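Local structure of 5-Carboxyvanillate Decarboxylase (Novosphingobium aromaticivorans, 4QRN) at residues Q33-I38 against Q357-F362; A97-T102 against P144-G149; T127-A132 against M150-P155; R167-L172 against V203-Y208; A314-I319 against D350-S355. The protein probably removes the 5-carboxylate group from 5-carboxyvanillate, as a manganese-binding decarboxylase related to the amidohydrolases. One frame throughout, in Å; residues are numbered along the deposited sequence. Where two conformers were deposited one is given.

Contact 1 (Q33-I38 against Q357-F362)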
# COMPACT_ATOMS: atom_id res chain seq x y z
N GLN A 33 14.97 18.66 -26.06
CA GLN A 33 14.74 17.22 -26.19
C GLN A 33 13.41 16.94 -26.88
O GLN A 33 13.14 15.80 -27.24
CB GLN A 33 14.91 16.46 -24.88
CG GLN A 33 14.14 17.00 -23.77
CD GLN A 33 14.66 18.32 -23.28
OE1 GLN A 33 15.80 18.71 -23.50
NE2 GLN A 33 13.82 19.04 -22.72
N GLY A 34 12.56 17.96 -27.05
CA GLY A 34 11.25 17.78 -27.66
C GLY A 34 10.10 17.99 -26.70
O GLY A 34 8.94 17.84 -27.10
N TYR A 35 10.40 18.36 -25.46
CA TYR A 35 9.40 18.60 -24.44
C TYR A 35 10.03 19.52 -23.41
O TYR A 35 11.24 19.47 -23.20
CB TYR A 35 8.93 17.29 -23.76
CG TYR A 35 10.05 16.37 -23.34
CD1 TYR A 35 10.73 16.54 -22.12
CD2 TYR A 35 10.44 15.33 -24.16
CE1 TYR A 35 11.76 15.69 -21.77
CE2 TYR A 35 11.48 14.49 -23.82
CZ TYR A 35 12.12 14.65 -22.60
OH TYR A 35 13.15 13.80 -22.27
N LEU A 36 9.20 20.33 -22.76
CA LEU A 36 9.60 20.96 -21.51
C LEU A 36 9.50 19.94 -20.40
O LEU A 36 8.68 19.01 -20.47
CB LEU A 36 8.68 22.14 -21.18
CG LEU A 36 8.65 23.27 -22.18
CD1 LEU A 36 7.64 24.32 -21.72
CD2 LEU A 36 10.03 23.89 -22.37
N ARG A 37 10.32 20.09 -19.36
CA ARG A 37 10.19 19.27 -18.17
C ARG A 37 9.44 20.09 -17.12
O ARG A 37 9.98 21.07 -16.60
CB ARG A 37 11.54 18.82 -17.64
CG ARG A 37 12.37 18.04 -18.65
CD ARG A 37 13.59 17.42 -18.01
NE ARG A 37 14.55 16.85 -18.95
CZ ARG A 37 15.46 17.54 -19.62
NH1 ARG A 37 15.54 18.87 -19.48
NH2 ARG A 37 16.31 16.89 -20.41
N ILE A 38 8.19 19.69 -16.85
CA ILE A 38 7.35 20.36 -15.86
C ILE A 38 7.22 19.43 -14.66
O ILE A 38 6.65 18.33 -14.78
CB ILE A 38 5.97 20.71 -16.45
CG1 ILE A 38 6.15 21.62 -17.70
CG2 ILE A 38 5.10 21.36 -15.37
CD1 ILE A 38 4.86 22.05 -18.37
N GLN A 357 5.91 10.97 -28.51
CA GLN A 357 4.62 11.55 -28.24
C GLN A 357 4.20 11.28 -26.78
O GLN A 357 3.69 12.18 -26.08
CB GLN A 357 3.59 10.99 -29.22
CG GLN A 357 3.83 11.45 -30.66
CD GLN A 357 4.90 10.65 -31.48
OE1 GLN A 357 5.53 9.66 -31.01
NE2 GLN A 357 5.11 11.10 -32.71
N THR A 358 4.38 10.04 -26.31
CA THR A 358 4.01 9.71 -24.95
C THR A 358 4.91 10.42 -23.95
O THR A 358 4.45 10.90 -22.90
CB THR A 358 4.08 8.19 -24.76
OG1 THR A 358 3.16 7.56 -25.67
CG2 THR A 358 3.78 7.79 -23.30
N LYS A 359 6.21 10.47 -24.25
CA LYS A 359 7.16 11.11 -23.35
C LYS A 359 6.83 12.61 -23.19
O LYS A 359 6.96 13.16 -22.09
CB LYS A 359 8.58 10.84 -23.84
CG LYS A 359 9.69 11.25 -22.88
CD LYS A 359 11.05 10.78 -23.35
CE LYS A 359 11.27 9.29 -23.17
NZ LYS A 359 12.45 8.82 -23.98
N LYS A 360 6.43 13.26 -24.28
CA LYS A 360 6.04 14.67 -24.20
C LYS A 360 4.77 14.88 -23.38
O LYS A 360 4.67 15.87 -22.65
CB LYS A 360 5.91 15.27 -25.62
CG LYS A 360 5.45 16.70 -25.61
CD LYS A 360 5.48 17.30 -27.01
CE LYS A 360 5.20 18.80 -26.96
NZ LYS A 360 5.18 19.41 -28.33
N LYS A 361 3.81 13.97 -23.47
CA LYS A 361 2.64 14.04 -22.58
C LYS A 361 3.08 13.94 -21.11
O LYS A 361 2.65 14.72 -20.27
CB LYS A 361 1.66 12.91 -22.89
CG LYS A 361 0.95 13.07 -24.23
CD LYS A 361 -0.01 11.90 -24.44
CE LYS A 361 -0.78 12.01 -25.74
NZ LYS A 361 -1.84 10.95 -25.81
N PHE A 362 3.92 12.93 -20.83
CA PHE A 362 4.40 12.66 -19.48
C PHE A 362 5.12 13.87 -18.87
O PHE A 362 4.84 14.26 -17.74
CB PHE A 362 5.30 11.42 -19.54
CG PHE A 362 5.99 11.10 -18.23
CD1 PHE A 362 5.27 10.62 -17.14
CD2 PHE A 362 7.36 11.25 -18.09
CE1 PHE A 362 5.91 10.31 -15.94
CE2 PHE A 362 8.00 10.94 -16.89
CZ PHE A 362 7.27 10.47 -15.83
O HOH W 1 7.91 19.36 -29.18
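Tyr35 lies against two successive lysines of helix 356-370, Lys359 and Lys360. Its CB, directed at the helix, packs 3.9 Å from Lys360 CA and almost as close to Lys360 CG. With chi1 at 47°, CG is wedged between the backbone N and the carbonyl carbon, and this turns the ring along the helix toward Lys359. CE2 then meets Lys359 CD at 3.8 Å, CZ is slightly farther from the same methylenes, and the phenolic OH stands 3.8 Å from Lys359 CD. The lysine stem slants past the ring and bends at chi3 (-74°), while its NZ is bound by the carbonyls of Asp350 and Met352. The protein has eight successive parallel strands, as in the barrel of the amidohydrolases, and this contact joins the lead-in to the first, 38-44, to the C-terminal helix. At its tip Tyr35 OH is hydrogen-bonded to Asp350 OD1. A leucine in place of Tyr35 would probably leave that carboxylate oxygen without its hydroxyl partner and uncover the Lys359 methylenes. The extended Lys360 passes its CD 3.5 Å from Gly34 O, and a water joins the ends: it donates to Gly34 O (2.8 Å) and accepts from Lys360 NZ (2.9 Å).

Contact 2 (A97-T102 against P144-G149)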
# COMPACT_ATOMS: atom_id res chain seq x y z
N ALA A 97 18.53 27.92 -9.79
CA ALA A 97 19.77 27.28 -10.22
C ALA A 97 19.66 25.75 -10.11
O ALA A 97 20.18 25.03 -10.98
CB ALA A 97 20.94 27.81 -9.40
N ASP A 98 19.02 25.27 -9.06
CA ASP A 98 18.86 23.83 -8.91
C ASP A 98 17.98 23.26 -10.03
O ASP A 98 18.23 22.15 -10.52
CB ASP A 98 18.25 23.48 -7.54
CG ASP A 98 19.28 23.51 -6.39
OD1 ASP A 98 20.49 23.72 -6.64
OD2 ASP A 98 18.86 23.31 -5.23
N MET A 99 16.94 23.98 -10.40
CA MET A 99 16.12 23.59 -11.53
C MET A 99 16.93 23.62 -12.82
O MET A 99 16.89 22.67 -13.62
CB MET A 99 14.90 24.50 -11.65
CG MET A 99 13.89 24.28 -10.52
SD MET A 99 12.64 25.56 -10.37
CE MET A 99 11.79 25.40 -11.93
N ASP A 100 17.67 24.71 -13.05
CA ASP A 100 18.46 24.83 -14.25
C ASP A 100 19.44 23.65 -14.36
O ASP A 100 19.67 23.12 -15.45
CB ASP A 100 19.22 26.15 -14.25
CG ASP A 100 18.33 27.38 -14.48
OD1 ASP A 100 17.18 27.24 -14.95
OD2 ASP A 100 18.83 28.51 -14.23
N ALA A 101 20.04 23.26 -13.25
CA ALA A 101 21.04 22.19 -13.25
C ALA A 101 20.47 20.82 -13.56
O ALA A 101 21.22 19.89 -13.86
CB ALA A 101 21.77 22.16 -11.91
N THR A 102 19.15 20.67 -13.46
CA THR A 102 18.51 19.40 -13.78
C THR A 102 17.52 19.52 -14.94
O THR A 102 16.71 18.63 -15.18
CB THR A 102 17.84 18.78 -12.54
OG1 THR A 102 16.98 19.75 -11.89
CG2 THR A 102 18.89 18.25 -11.59
N PRO A 144 7.69 34.13 -13.35
CA PRO A 144 6.41 33.62 -13.87
C PRO A 144 6.55 32.49 -14.90
O PRO A 144 5.59 31.76 -15.12
CB PRO A 144 5.78 34.88 -14.50
CG PRO A 144 6.95 35.74 -14.85
CD PRO A 144 7.92 35.54 -13.73
N ASP A 145 7.71 32.37 -15.55
CA ASP A 145 7.90 31.27 -16.50
C ASP A 145 8.49 30.03 -15.85
O ASP A 145 8.65 29.02 -16.54
CB ASP A 145 8.79 31.74 -17.65
CG ASP A 145 8.11 32.80 -18.50
OD1 ASP A 145 6.86 32.78 -18.62
OD2 ASP A 145 8.83 33.66 -19.05
N ARG A 146 8.80 30.10 -14.55
CA ARG A 146 9.44 28.98 -13.85
C ARG A 146 8.62 28.39 -12.72
O ARG A 146 8.74 27.20 -12.44
CB ARG A 146 10.80 29.41 -13.26
CG ARG A 146 11.73 30.10 -14.24
CD ARG A 146 12.04 29.29 -15.46
NE ARG A 146 12.66 28.00 -15.20
CZ ARG A 146 13.96 27.81 -14.97
NH1 ARG A 146 14.80 28.83 -14.89
NH2 ARG A 146 14.42 26.59 -14.78
N PHE A 147 7.85 29.23 -12.00
CA PHE A 147 7.17 28.82 -10.78
C PHE A 147 5.67 28.95 -10.98
O PHE A 147 5.19 30.00 -11.44
CB PHE A 147 7.53 29.74 -9.61
CG PHE A 147 8.96 29.66 -9.09
CD1 PHE A 147 9.85 28.64 -9.41
CD2 PHE A 147 9.39 30.65 -8.20
CE1 PHE A 147 11.14 28.63 -8.87
CE2 PHE A 147 10.66 30.64 -7.66
CZ PHE A 147 11.54 29.64 -7.99
N ILE A 148 4.94 27.89 -10.61
CA ILE A 148 3.49 27.84 -10.66
C ILE A 148 3.02 27.46 -9.27
O ILE A 148 3.63 26.59 -8.65
CB ILE A 148 3.03 26.76 -11.68
CG1 ILE A 148 3.58 27.08 -13.07
CG2 ILE A 148 1.51 26.62 -11.69
CD1 ILE A 148 3.72 25.86 -13.97
N GLY A 149 1.96 28.08 -8.77
CA GLY A 149 1.56 27.83 -7.41
C GLY A 149 0.30 27.00 -7.23
O GLY A 149 -0.68 27.14 -7.98
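Asp100 and Arg146 form a salt bridge in which a single carboxylate oxygen takes both terminal nitrogens of the guanidinium. Arg146 NH2 reaches Asp100 OD1 at 2.8 Å, nearly along the C-O bond direction, and Arg146 NH1 reaches Asp100 OD1 at 2.9 Å from the syn side. NH1 and NH2 both take part, so the grip is end-on, and the carboxylate and guanidinium planes are only 14° apart, but sharing one acceptor bends both bonds, to N-H...O angles near 140°. Arginine suits this place because NE and NH2 have acceptors as well: NE binds Asp105 O, and NH2 also binds Ile104 O. Kinks at chi2 and chi3, both near -60°, fold the chain back to present all three nitrogens. An asparagine in place of Asp100 has no charge to offer, and Arg146 would probably be left without this countercharge, held by the carbonyls of Ile104 and Asp105.

Beside the salt bridge, Met99 and Arg146 run antiparallel, side by side. Met99 CE rests 3.6 Å from Arg146 O, and Met99 SD meets the edge of the Phe147 ring, 3.7 Å from CE1 and in the ring plane, a Met-aromatic contact. At the helix end Thr102 OG1 donates to Asp98 O (3.0 Å), and Thr102 N bonds to Met99 O, so the last turn closes on itself.

The contact holds the end of helix 93-101 beside the start of strand 147-149. Met99 also touches Ala107 of the intervening strand 106-111, and Phe147 touches Ala139 and Cys140 of helix 122-142.

Contact 3 (T127-A132 against M150-P155)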
# COMPACT_ATOMS: atom_id res chain seq x y z
N THR A 127 -3.94 32.63 9.51
CA THR A 127 -2.98 33.69 9.30
C THR A 127 -1.72 33.19 8.61
O THR A 127 -1.22 33.80 7.67
CB THR A 127 -2.64 34.33 10.65
OG1 THR A 127 -3.81 34.96 11.17
CG2 THR A 127 -1.55 35.39 10.52
N LEU A 128 -1.20 32.05 9.08
CA LEU A 128 0.03 31.53 8.50
C LEU A 128 -0.20 30.98 7.10
O LEU A 128 0.68 31.08 6.27
CB LEU A 128 0.66 30.48 9.42
CG LEU A 128 1.21 31.06 10.73
CD1 LEU A 128 1.79 29.95 11.56
CD2 LEU A 128 2.23 32.18 10.51
N ALA A 129 -1.36 30.39 6.85
CA ALA A 129 -1.66 29.92 5.49
C ALA A 129 -1.76 31.12 4.55
O ALA A 129 -1.28 31.07 3.42
CB ALA A 129 -2.94 29.12 5.47
N THR A 130 -2.43 32.19 4.99
CA THR A 130 -2.54 33.40 4.18
C THR A 130 -1.16 33.92 3.82
O THR A 130 -0.89 34.25 2.66
CB THR A 130 -3.31 34.50 4.94
OG1 THR A 130 -4.66 34.06 5.13
CG2 THR A 130 -3.29 35.82 4.15
N ARG A 131 -0.27 33.98 4.81
CA ARG A 131 1.08 34.47 4.59
C ARG A 131 1.87 33.55 3.65
O ARG A 131 2.58 34.04 2.77
CB ARG A 131 1.81 34.66 5.93
CG ARG A 131 1.26 35.84 6.72
CD ARG A 131 1.59 35.74 8.18
NE ARG A 131 3.01 35.93 8.46
CZ ARG A 131 3.61 37.11 8.62
NH1 ARG A 131 2.93 38.25 8.49
NH2 ARG A 131 4.91 37.15 8.89
N ALA A 132 1.72 32.24 3.81
CA ALA A 132 2.43 31.31 2.93
C ALA A 132 1.92 31.45 1.50
O ALA A 132 2.69 31.37 0.55
CB ALA A 132 2.26 29.87 3.41
N MET A 150 0.32 26.19 -6.16
CA MET A 150 -0.86 25.54 -5.59
C MET A 150 -1.05 26.15 -4.20
O MET A 150 -0.09 26.27 -3.44
CB MET A 150 -0.64 24.02 -5.48
CG MET A 150 -0.47 23.33 -6.83
SD MET A 150 -1.98 23.19 -7.79
CE MET A 150 -2.61 21.62 -7.17
N GLY A 151 -2.27 26.51 -3.87
CA GLY A 151 -2.53 27.09 -2.56
C GLY A 151 -2.53 26.06 -1.45
O GLY A 151 -2.78 24.86 -1.66
N THR A 152 -2.30 26.57 -0.24
CA THR A 152 -2.45 25.81 1.00
C THR A 152 -3.67 26.31 1.75
O THR A 152 -3.99 27.51 1.69
CB THR A 152 -1.14 25.90 1.86
OG1 THR A 152 -0.99 24.74 2.67
CG2 THR A 152 -1.09 27.13 2.75
N VAL A 153 -4.35 25.41 2.44
CA VAL A 153 -5.57 25.78 3.15
C VAL A 153 -5.54 25.22 4.58
O VAL A 153 -4.55 24.65 5.03
CB VAL A 153 -6.86 25.39 2.37
CG1 VAL A 153 -6.91 26.10 1.01
CG2 VAL A 153 -7.01 23.87 2.21
N ALA A 154 -6.64 25.45 5.30
CA ALA A 154 -6.76 25.06 6.70
C ALA A 154 -8.09 24.36 6.86
O ALA A 154 -9.08 24.97 7.22
CB ALA A 154 -6.67 26.31 7.61
N PRO A 155 -8.15 23.05 6.56
CA PRO A 155 -9.43 22.34 6.53
C PRO A 155 -10.12 22.31 7.87
O PRO A 155 -11.31 22.01 7.92
CB PRO A 155 -9.06 20.95 6.03
CG PRO A 155 -7.80 21.17 5.24
CD PRO A 155 -7.05 22.18 6.07
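Ala129 and Ala132, one turn apart on helix 122-142, both present their methyls to the side chain of Thr152, which lies in the loop after strand 147-149. Along the helix from Thr127, the first residues turn elsewhere: Thr127 OG1 is returned to the backbone at Asp123 O, and Leu128 runs toward helix 47-59, where it packs on Glu48, Ile49 and Val52. Ala129 is the nearest neighbour of the loop. Its CB touches Thr152 CG2 at 3.8 Å, and Ala129 CA is 4.0 Å from that same methyl, so the threonine branch rests on the helix surface. The small side chain matters, since the CA atoms of Ala129 and Thr152 are only 6.1 Å apart. Thr130 points away and Arg131 faces outward, its NE paired with Glu48. Ala132 returns to the loop side, and its CB stands 4.4 Å from Thr152 CG2, a looser touch.

At Thr152 the torsion (chi1 -152°) sets OG1 roughly anti to the backbone N, and CG2 is the branch that leans on the helix. A beta-branched residue suits the place because its CG2 methyl can lie on the alanines. No hydrogen bond crosses between the two segments, but Thr152 O accepts from Asn133 ND2 of the same helix.

All three touching residues are buried, and the Thr152 side chain lies about 9 Å from that of the metal ligand His210. Thr152 also packs on Leu111 of strand 106-111, and Ala129 on Trp160 of helix 158-170, so the contact joins helix 122-142 to the loop that leads from strand 147-149 to helix 158-170.

Contact 4 (R167-L172 against V203-Y208)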
# COMPACT_ATOMS: atom_id res chain seq x y z
N ARG A 167 -9.68 32.88 -3.53
CA ARG A 167 -8.68 33.94 -3.55
C ARG A 167 -7.46 33.50 -4.35
O ARG A 167 -6.91 34.25 -5.14
CB ARG A 167 -8.29 34.36 -2.14
CG ARG A 167 -7.43 35.60 -2.11
CD ARG A 167 -7.09 36.04 -0.70
NE ARG A 167 -6.05 35.23 -0.07
CZ ARG A 167 -4.75 35.55 -0.01
NH1 ARG A 167 -3.92 34.75 0.63
NH2 ARG A 167 -4.28 36.64 -0.62
N GLY A 168 -7.03 32.25 -4.14
CA GLY A 168 -5.88 31.74 -4.87
C GLY A 168 -6.11 31.72 -6.37
O GLY A 168 -5.25 32.11 -7.15
N ALA A 169 -7.29 31.29 -6.78
CA ALA A 169 -7.59 31.19 -8.20
C ALA A 169 -7.76 32.56 -8.84
O ALA A 169 -7.29 32.80 -9.94
CB ALA A 169 -8.83 30.33 -8.41
N ARG A 170 -8.45 33.47 -8.16
CA ARG A 170 -8.82 34.76 -8.74
C ARG A 170 -7.76 35.84 -8.60
O ARG A 170 -7.56 36.64 -9.52
CB ARG A 170 -10.13 35.23 -8.10
CG ARG A 170 -10.60 36.62 -8.51
CD ARG A 170 -11.84 37.04 -7.71
NE ARG A 170 -11.61 36.97 -6.27
CZ ARG A 170 -12.18 36.10 -5.44
NH1 ARG A 170 -11.89 36.14 -4.15
NH2 ARG A 170 -13.05 35.19 -5.88
N GLU A 171 -7.13 35.90 -7.43
CA GLU A 171 -6.20 36.97 -7.10
C GLU A 171 -4.73 36.57 -7.19
O GLU A 171 -3.89 37.41 -7.52
CB GLU A 171 -6.52 37.49 -5.70
CG GLU A 171 -7.96 38.02 -5.62
CD GLU A 171 -8.32 38.56 -4.25
OE1 GLU A 171 -7.45 39.16 -3.59
OE2 GLU A 171 -9.50 38.39 -3.84
N LEU A 172 -4.42 35.30 -6.90
CA LEU A 172 -3.01 34.91 -6.76
C LEU A 172 -2.47 34.13 -7.95
O LEU A 172 -1.27 33.85 -8.00
CB LEU A 172 -2.81 34.07 -5.49
CG LEU A 172 -3.26 34.75 -4.19
CD1 LEU A 172 -2.90 33.88 -3.01
CD2 LEU A 172 -2.66 36.15 -4.01
N VAL A 203 -14.29 26.92 -8.94
CA VAL A 203 -13.13 27.46 -9.65
C VAL A 203 -12.61 26.48 -10.72
O VAL A 203 -11.74 26.84 -11.52
CB VAL A 203 -11.96 27.86 -8.70
CG1 VAL A 203 -12.40 28.95 -7.71
CG2 VAL A 203 -11.38 26.65 -7.99
N ASP A 204 -13.19 25.28 -10.76
CA ASP A 204 -12.80 24.20 -11.67
C ASP A 204 -11.31 23.87 -11.62
O ASP A 204 -10.64 23.83 -12.65
CB ASP A 204 -13.24 24.50 -13.11
CG ASP A 204 -13.12 23.29 -14.02
OD1 ASP A 204 -13.30 22.15 -13.54
OD2 ASP A 204 -12.81 23.49 -15.21
N GLN A 205 -10.81 23.65 -10.42
CA GLN A 205 -9.40 23.36 -10.25
C GLN A 205 -9.21 22.02 -9.57
O GLN A 205 -10.08 21.57 -8.82
CB GLN A 205 -8.71 24.44 -9.43
CG GLN A 205 -8.61 25.73 -10.20
CD GLN A 205 -7.80 26.78 -9.47
OE1 GLN A 205 -7.70 26.75 -8.25
NE2 GLN A 205 -7.22 27.73 -10.22
N PRO A 206 -8.05 21.40 -9.81
CA PRO A 206 -7.76 20.11 -9.17
C PRO A 206 -7.32 20.27 -7.73
O PRO A 206 -6.74 21.29 -7.32
CB PRO A 206 -6.60 19.57 -10.00
CG PRO A 206 -5.90 20.83 -10.48
CD PRO A 206 -6.99 21.79 -10.76
N LEU A 207 -7.58 19.20 -6.98
CA LEU A 207 -7.06 19.01 -5.64
C LEU A 207 -5.92 18.02 -5.71
O LEU A 207 -6.12 16.90 -6.20
CB LEU A 207 -8.17 18.41 -4.77
CG LEU A 207 -7.72 17.92 -3.40
CD1 LEU A 207 -7.11 19.05 -2.54
CD2 LEU A 207 -8.88 17.26 -2.68
N TYR A 208 -4.74 18.39 -5.21
CA TYR A 208 -3.64 17.43 -5.05
C TYR A 208 -3.67 16.95 -3.59
O TYR A 208 -3.51 17.77 -2.67
CB TYR A 208 -2.32 18.13 -5.39
CG TYR A 208 -1.18 17.18 -5.78
CD1 TYR A 208 -0.64 16.26 -4.89
CD2 TYR A 208 -0.66 17.21 -7.07
CE1 TYR A 208 0.39 15.40 -5.27
CE2 TYR A 208 0.39 16.38 -7.44
CZ TYR A 208 0.92 15.48 -6.54
OH TYR A 208 1.94 14.66 -6.94
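Ala169 points its methyl into the angle between two side chains, Val203 on one flank and the amide of Gln205 on the other. The valine approaches through its CB and one branch: CG1, placed anti to the carbonyl carbon by a chi1 of -60°, lies 3.9 Å from Ala169 CB. The glutamine chain is extended beyond CG and carries its amide up to the same methyl. The methyl sits obliquely over the amide plane, with NE2 at 3.6 Å and both CD and OE1 at 3.8 Å from Ala169 CB, NE2 being slightly the nearest of the three.

An alanine suits the spot because the backbones come close, 6.8 Å between the CA atoms of Ala169 and Val203. The two partners reach it from either side of a Schellman motif that ends helix 194-203: Asp204, with a phi of +53°, is its C-prime residue, and the turn it makes sends the chain from Val203 into Gln205 and on to strand 207-209. Contact is therefore made near the C-terminal ends of two successive helices, 158-170 and 194-203, of the barrel's outer layer.

Gln205 NE2 donates to Phe174 O, in the loop after helix 158-170, which helps fix the amide's rotation. Between the two segments themselves no hydrogen bond or charge pair forms; the chemistry is dispersion round one small methyl, with the NE2 donor engaged by Phe174 O outside the contact.

Contact 5 (A314-I319 against D350-S355)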
# COMPACT_ATOMS: atom_id res chain seq x y z
N ALA A 314 10.99 7.13 -10.08
CA ALA A 314 11.67 7.34 -11.36
C ALA A 314 12.01 5.95 -11.89
O ALA A 314 13.16 5.54 -11.96
CB ALA A 314 12.89 8.23 -11.18
N TRP A 315 10.96 5.20 -12.26
CA TRP A 315 11.09 3.76 -12.45
C TRP A 315 10.15 3.34 -13.57
O TRP A 315 8.92 3.34 -13.42
CB TRP A 315 10.80 3.02 -11.14
CG TRP A 315 11.15 1.57 -11.18
CD1 TRP A 315 12.20 0.98 -11.84
CD2 TRP A 315 10.44 0.51 -10.52
NE1 TRP A 315 12.19 -0.38 -11.62
CE2 TRP A 315 11.12 -0.70 -10.81
CE3 TRP A 315 9.32 0.47 -9.69
CZ2 TRP A 315 10.69 -1.93 -10.31
CZ3 TRP A 315 8.91 -0.73 -9.18
CH2 TRP A 315 9.58 -1.92 -9.51
N GLU A 316 10.74 3.00 -14.71
CA GLU A 316 9.97 2.76 -15.94
C GLU A 316 8.86 1.70 -15.80
O GLU A 316 7.76 1.94 -16.29
CB GLU A 316 10.93 2.36 -17.09
CG GLU A 316 12.12 3.28 -17.27
CD GLU A 316 13.41 2.90 -16.51
OE1 GLU A 316 13.40 2.44 -15.31
OE2 GLU A 316 14.46 3.13 -17.15
N PRO A 317 9.13 0.53 -15.16
CA PRO A 317 8.04 -0.46 -15.11
C PRO A 317 6.79 0.07 -14.44
O PRO A 317 5.66 -0.23 -14.86
CB PRO A 317 8.67 -1.62 -14.31
CG PRO A 317 10.12 -1.45 -14.42
CD PRO A 317 10.40 0.01 -14.61
N ALA A 318 6.97 0.83 -13.36
CA ALA A 318 5.82 1.34 -12.62
C ALA A 318 5.12 2.45 -13.39
O ALA A 318 3.88 2.51 -13.42
CB ALA A 318 6.23 1.81 -11.25
N ILE A 319 5.89 3.33 -14.02
CA ILE A 319 5.29 4.39 -14.83
C ILE A 319 4.46 3.78 -15.95
O ILE A 319 3.32 4.18 -16.18
CB ILE A 319 6.37 5.33 -15.39
CG1 ILE A 319 7.05 6.08 -14.24
CG2 ILE A 319 5.77 6.29 -16.39
CD1 ILE A 319 8.34 6.73 -14.66
N ASP A 350 14.33 10.79 -19.12
CA ASP A 350 14.52 11.26 -20.49
C ASP A 350 14.75 10.10 -21.45
O ASP A 350 14.43 10.23 -22.64
CB ASP A 350 15.77 12.15 -20.56
CG ASP A 350 15.59 13.56 -20.05
OD1 ASP A 350 14.46 14.09 -19.91
OD2 ASP A 350 16.66 14.18 -19.84
N ALA A 351 15.35 9.01 -20.97
CA ALA A 351 15.83 7.93 -21.83
C ALA A 351 14.97 6.68 -21.79
O ALA A 351 15.38 5.62 -22.26
CB ALA A 351 17.29 7.61 -21.46
N MET A 352 13.74 6.82 -21.29
CA MET A 352 12.84 5.66 -21.25
C MET A 352 12.51 5.21 -22.67
O MET A 352 12.47 6.00 -23.61
CB MET A 352 11.55 6.00 -20.52
CG MET A 352 11.77 6.23 -19.04
SD MET A 352 10.23 6.31 -18.07
CE MET A 352 9.61 7.95 -18.49
N ASP A 353 12.23 3.91 -22.80
CA ASP A 353 11.83 3.32 -24.08
C ASP A 353 10.34 3.56 -24.26
O ASP A 353 9.51 2.67 -24.04
CB ASP A 353 12.20 1.85 -24.13
CG ASP A 353 11.88 1.22 -25.46
OD1 ASP A 353 11.61 1.95 -26.43
OD2 ASP A 353 11.89 -0.02 -25.55
N MET A 354 10.04 4.79 -24.64
CA MET A 354 8.70 5.33 -24.68
C MET A 354 8.67 6.28 -25.88
O MET A 354 9.65 6.98 -26.13
CB MET A 354 8.50 6.06 -23.35
CG MET A 354 7.19 6.66 -23.13
SD MET A 354 7.09 7.44 -21.50
CE MET A 354 7.13 6.11 -20.34
N SER A 355 7.58 6.27 -26.64
CA SER A 355 7.51 7.10 -27.82
C SER A 355 7.70 8.58 -27.48
O SER A 355 7.40 9.02 -26.37
CB SER A 355 6.18 6.93 -28.54
OG SER A 355 5.14 7.59 -27.84
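Met352 and Met354 flank the centre of an inverse gamma turn, Asp353, and from this bend between helices 343-350 and 356-370 they reach the first turn of helix 316-326, at Glu316 and Ile319. The turn is marked by a weak backbone bond from Met354 N to Met352 O, and it aims both methionines at the same helix.

Met352 bears on two residues. Its CG meets Glu316 CG at 3.5 Å, and its sulfur lies between that stem, with SD 3.7 Å from Glu316 CG, and the isoleucine, with SD 3.9 Å from Ile319 CD1. Glu316 contributes only its aliphatic part; a bend at chi2 (92°) sets its carboxylate off from the line of the stem. Ile319 crosses both methionines at about a right angle and uses a separate branch for each: CD1 touches Met352, while CG2 faces Met354 CE at a loose 4.2 Å. Met354 gets there by a straight stem, CG anti to the backbone N, and a last bend at chi3 (-69°) that swings its methyl. Unbranched, flexible methionines suit a loop that must fit against a helix, and isoleucine offers them two apolar arms.

Trp315 holds the N-cap position of that helix, and its carbonyl accepts from Ile319 N at 3.1 Å. The helix start additionally borders the dimer partner, where Trp315 meets Pro269 of the second subunit and Ala318 meets Tyr270 of the second subunit. Around the contact, Phe362 of helix 356-370 packs on both Ile319 and Met352, while Met349 of helix 343-350 and Met264 of helix 263-266 also touch Ile319.

Contact 3 is the buried one and contact 4 lies at the surface; contacts 1, 2 and 5 are partly buried. Contacts 3, 4 and 5 pack without polar bonds between their segments, contact 5 through methionines. Only contact 2 has a salt bridge across it, and contact 1 has just a water-mediated polar link. Contacts 1 and 5 touch: Asp350 receives Tyr35 and Lys359, while Phe362 packs on Met352, so helix 356-370 serves both. Contacts 3 and 4 meet through Met150 and Tyr208 and through Thr130 and Arg167. Contact 2 adjoins contact 3 along the chain, helix 122-142 leading into strand 147-149. Contacts 3 and 5 lie on opposite sides of the chain's centre, their centres about 35 Å apart.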